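Local coordinates for protein glycogen synthase (Cyanobacterium sp. CLg1, PDB 6GNF) that belongs to the starch and glycogen synthase family of glycosyltransferases and holds ADP and a glycan between its two domains, at residues M444-V455 and V462-I473. Sequence-based numbering, arbitrary orientation. Where two conformers were deposited one is given.
Sequences MMYGTIPVVAPV and VPPQFGFLMNKI
Val451 pairs with Phe468 and Val452 with Leu469 where two parallel strands meet at the edge of the C-terminal Rossmann-like sheet, a worked example of how the two strands of a beta-alpha-beta crossover pair. Strand 449-452 leads through helix 457-461 into 468-469, and three nearly straight backbone bonds bind the pair: Phe468 N to Pro450 O (3.0 Å), Val452 N to Phe468 O (3.0 Å) and Met470 N to Val452 O (2.8 Å). With CG1 opposite the carbonyl carbon (chi1 -58°), CG2 of Val452 falls between the backbone N and that carbon, and this methyl touches Leu469 CD2 at 3.6 Å and Val462 CB at 4.0 Å. Val462, just past the connecting helix, also lays both methyls against Pro450 CB, CG2 being 3.8 Å away. Ile449 CG2, opposite the backbone N, reaches Phe468 CD1. Met470 has CG opposite its carbonyl carbon (chi1 -54°) and is extended from there on; its thioether runs back along the neighbouring strand, with SD beside Ala453 and CE 3.4 Å from Val451 O. Pro454, centre of an inverse gamma turn, brings CG and CD of its ring against Met470 O, CD also lying near Asn471 O. At the other end Met444, bent at its last torsion, crosses Phe466 at about a right angle in a Met-aromatic contact, SD lying 4.8 Å from the ring centroid and oblique to it. Polarity is thus concentrated in the backbone ladder, while aliphatic, aromatic and thioether groups line its flanks, so the register is probably set by the directional bonds, and the close fit by dispersion and hydrophobic burial.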
# COMPACT_ATOMS: atom_id res chain seq x y z
N MET A 444 -7.70 13.62 7.97
CA MET A 444 -7.80 15.05 7.72
C MET A 444 -9.13 15.45 7.10
O MET A 444 -9.69 16.48 7.44
CB MET A 444 -6.62 15.56 6.89
CG MET A 444 -5.32 15.59 7.68
SD MET A 444 -3.91 16.32 6.84
CE MET A 444 -3.51 15.05 5.65
N MET A 445 -9.66 14.64 6.19
CA MET A 445 -10.98 14.93 5.60
C MET A 445 -12.10 14.91 6.64
O MET A 445 -13.12 15.56 6.45
CB MET A 445 -11.32 13.94 4.49
CG MET A 445 -10.50 14.10 3.24
SD MET A 445 -10.88 12.83 2.00
CE MET A 445 -12.55 13.30 1.54
N TYR A 446 -11.89 14.17 7.73
CA TYR A 446 -12.85 14.11 8.83
C TYR A 446 -12.56 15.13 9.95
O TYR A 446 -13.26 15.15 10.95
CB TYR A 446 -12.89 12.69 9.42
CG TYR A 446 -13.64 11.68 8.57
CD1 TYR A 446 -13.13 11.26 7.35
CD2 TYR A 446 -14.85 11.14 8.98
CE1 TYR A 446 -13.80 10.34 6.56
CE2 TYR A 446 -15.54 10.22 8.20
CZ TYR A 446 -15.00 9.82 6.99
OH TYR A 446 -15.66 8.90 6.19
N GLY A 447 -11.53 15.95 9.78
CA GLY A 447 -11.15 16.93 10.80
C GLY A 447 -10.42 16.29 11.97
O GLY A 447 -10.33 16.86 13.05
N THR A 448 -9.88 15.10 11.73
CA THR A 448 -9.15 14.36 12.75
C THR A 448 -7.67 14.61 12.50
O THR A 448 -7.17 14.41 11.40
CB THR A 448 -9.50 12.86 12.67
OG1 THR A 448 -10.89 12.68 12.98
CG2 THR A 448 -8.67 12.04 13.65
N ILE A 449 -6.96 15.02 13.55
CA ILE A 449 -5.62 15.56 13.42
C ILE A 449 -4.55 14.47 13.49
O ILE A 449 -4.46 13.75 14.49
CB ILE A 449 -5.35 16.60 14.53
CG1 ILE A 449 -6.25 17.82 14.31
CG2 ILE A 449 -3.89 17.00 14.55
CD1 ILE A 449 -6.36 18.74 15.51
N PRO A 450 -3.71 14.36 12.44
CA PRO A 450 -2.64 13.36 12.47
C PRO A 450 -1.52 13.66 13.46
O PRO A 450 -1.07 14.80 13.57
CB PRO A 450 -2.09 13.37 11.03
CG PRO A 450 -3.14 14.03 10.21
CD PRO A 450 -3.80 15.01 11.12
N VAL A 451 -1.09 12.62 14.18
CA VAL A 451 0.11 12.66 15.00
C VAL A 451 0.96 11.49 14.51
O VAL A 451 0.65 10.34 14.79
CB VAL A 451 -0.21 12.53 16.50
CG1 VAL A 451 1.05 12.64 17.35
CG2 VAL A 451 -1.22 13.58 16.92
N VAL A 452 2.02 11.81 13.78
CA VAL A 452 2.69 10.84 12.93
C VAL A 452 4.21 10.81 13.13
O VAL A 452 4.81 11.77 13.60
CB VAL A 452 2.38 11.12 11.45
CG1 VAL A 452 0.88 11.08 11.21
CG2 VAL A 452 2.94 12.46 11.00
N ALA A 453 4.81 9.68 12.77
CA ALA A 453 6.26 9.56 12.76
C ALA A 453 6.84 10.41 11.63
O ALA A 453 6.24 10.53 10.56
CB ALA A 453 6.67 8.11 12.58
N PRO A 454 8.03 10.99 11.85
CA PRO A 454 8.68 11.83 10.85
C PRO A 454 9.43 11.01 9.80
O PRO A 454 10.64 11.09 9.71
CB PRO A 454 9.65 12.66 11.70
CG PRO A 454 10.08 11.71 12.77
CD PRO A 454 8.87 10.85 13.07
N VAL A 455 8.70 10.24 9.01
CA VAL A 455 9.32 9.39 7.98
C VAL A 455 8.48 9.38 6.70
O VAL A 455 7.26 9.52 6.75
CB VAL A 455 9.53 7.94 8.47
CG1 VAL A 455 10.52 7.91 9.63
CG2 VAL A 455 8.21 7.30 8.90
N VAL A 462 1.74 15.79 6.34
CA VAL A 462 1.38 16.40 7.63
C VAL A 462 2.39 17.50 8.00
O VAL A 462 3.23 17.31 8.89
CB VAL A 462 1.31 15.34 8.75
CG1 VAL A 462 0.73 15.94 10.04
CG2 VAL A 462 0.47 14.16 8.32
N PRO A 463 2.33 18.64 7.30
CA PRO A 463 3.08 19.81 7.75
C PRO A 463 2.47 20.39 9.03
O PRO A 463 1.40 19.96 9.45
CB PRO A 463 2.94 20.78 6.57
CG PRO A 463 1.67 20.39 5.91
CD PRO A 463 1.65 18.89 6.02
N PRO A 464 3.14 21.39 9.65
CA PRO A 464 2.71 21.90 10.96
C PRO A 464 1.29 22.49 11.06
O PRO A 464 0.74 22.55 12.17
CB PRO A 464 3.76 22.97 11.28
CG PRO A 464 4.95 22.61 10.46
CD PRO A 464 4.40 22.02 9.20
N GLN A 465 0.71 22.94 9.94
CA GLN A 465 -0.65 23.49 9.94
C GLN A 465 -1.69 22.41 10.18
O GLN A 465 -2.76 22.69 10.71
CB GLN A 465 -1.00 24.18 8.63
CG GLN A 465 -0.68 23.38 7.38
CD GLN A 465 0.58 23.85 6.70
OE1 GLN A 465 1.64 23.97 7.31
NE2 GLN A 465 0.47 24.04 5.40
N PHE A 466 -1.39 21.18 9.78
CA PHE A 466 -2.39 20.10 9.83
C PHE A 466 -2.23 19.12 10.99
O PHE A 466 -3.19 18.44 11.36
CB PHE A 466 -2.39 19.32 8.52
CG PHE A 466 -2.64 20.16 7.29
CD1 PHE A 466 -3.61 21.15 7.28
CD2 PHE A 466 -1.92 19.92 6.13
CE1 PHE A 466 -3.84 21.90 6.14
CE2 PHE A 466 -2.15 20.67 4.99
CZ PHE A 466 -3.11 21.66 4.99
N GLY A 467 -1.03 19.01 11.56
CA GLY A 467 -0.80 18.03 12.61
C GLY A 467 0.58 18.10 13.21
O GLY A 467 1.30 19.07 13.01
N PHE A 468 0.96 17.04 13.93
CA PHE A 468 2.19 17.02 14.72
C PHE A 468 3.08 15.83 14.40
O PHE A 468 2.58 14.75 14.10
CB PHE A 468 1.85 16.98 16.21
CG PHE A 468 0.99 18.12 16.66
CD1 PHE A 468 -0.39 18.03 16.62
CD2 PHE A 468 1.57 19.29 17.13
CE1 PHE A 468 -1.18 19.09 17.04
CE2 PHE A 468 0.79 20.35 17.55
CZ PHE A 468 -0.59 20.25 17.51
N LEU A 469 4.39 16.04 14.50
CA LEU A 469 5.38 14.98 14.30
C LEU A 469 5.90 14.45 15.63
O LEU A 469 6.18 15.23 16.55
CB LEU A 469 6.56 15.49 13.48
CG LEU A 469 6.29 16.02 12.08
CD1 LEU A 469 7.62 16.27 11.36
CD2 LEU A 469 5.44 15.05 11.27
N MET A 470 6.09 13.14 15.69
CA MET A 470 6.79 12.49 16.79
C MET A 470 8.29 12.60 16.55
O MET A 470 8.74 13.10 15.52
CB MET A 470 6.48 10.99 16.81
CG MET A 470 5.02 10.61 16.83
SD MET A 470 4.84 8.85 16.51
CE MET A 470 3.05 8.73 16.59
N ASN A 471 9.07 12.09 17.50
CA ASN A 471 10.46 11.79 17.21
C ASN A 471 10.51 10.46 16.46
O ASN A 471 9.50 9.75 16.37
CB ASN A 471 11.29 11.72 18.50
CG ASN A 471 11.48 13.08 19.14
OD1 ASN A 471 11.36 14.12 18.49
ND2 ASN A 471 11.82 13.08 20.43
N LYS A 472 11.66 10.14 15.90
CA LYS A 472 11.84 8.94 15.08
C LYS A 472 11.61 7.66 15.88
O LYS A 472 12.10 7.53 16.99
CB LYS A 472 13.25 8.94 14.49
CG LYS A 472 13.53 7.81 13.51
CD LYS A 472 15.00 7.78 13.14
CE LYS A 472 15.31 6.61 12.23
NZ LYS A 472 14.64 6.75 10.90
N ILE A 473 10.87 6.72 15.31
CA ILE A 473 10.66 5.41 15.92
C ILE A 473 11.77 4.50 15.40
O ILE A 473 11.78 4.18 14.22
CB ILE A 473 9.28 4.81 15.57
CG1 ILE A 473 8.15 5.83 15.79
CG2 ILE A 473 9.03 3.54 16.37
CD1 ILE A 473 8.01 6.33 17.21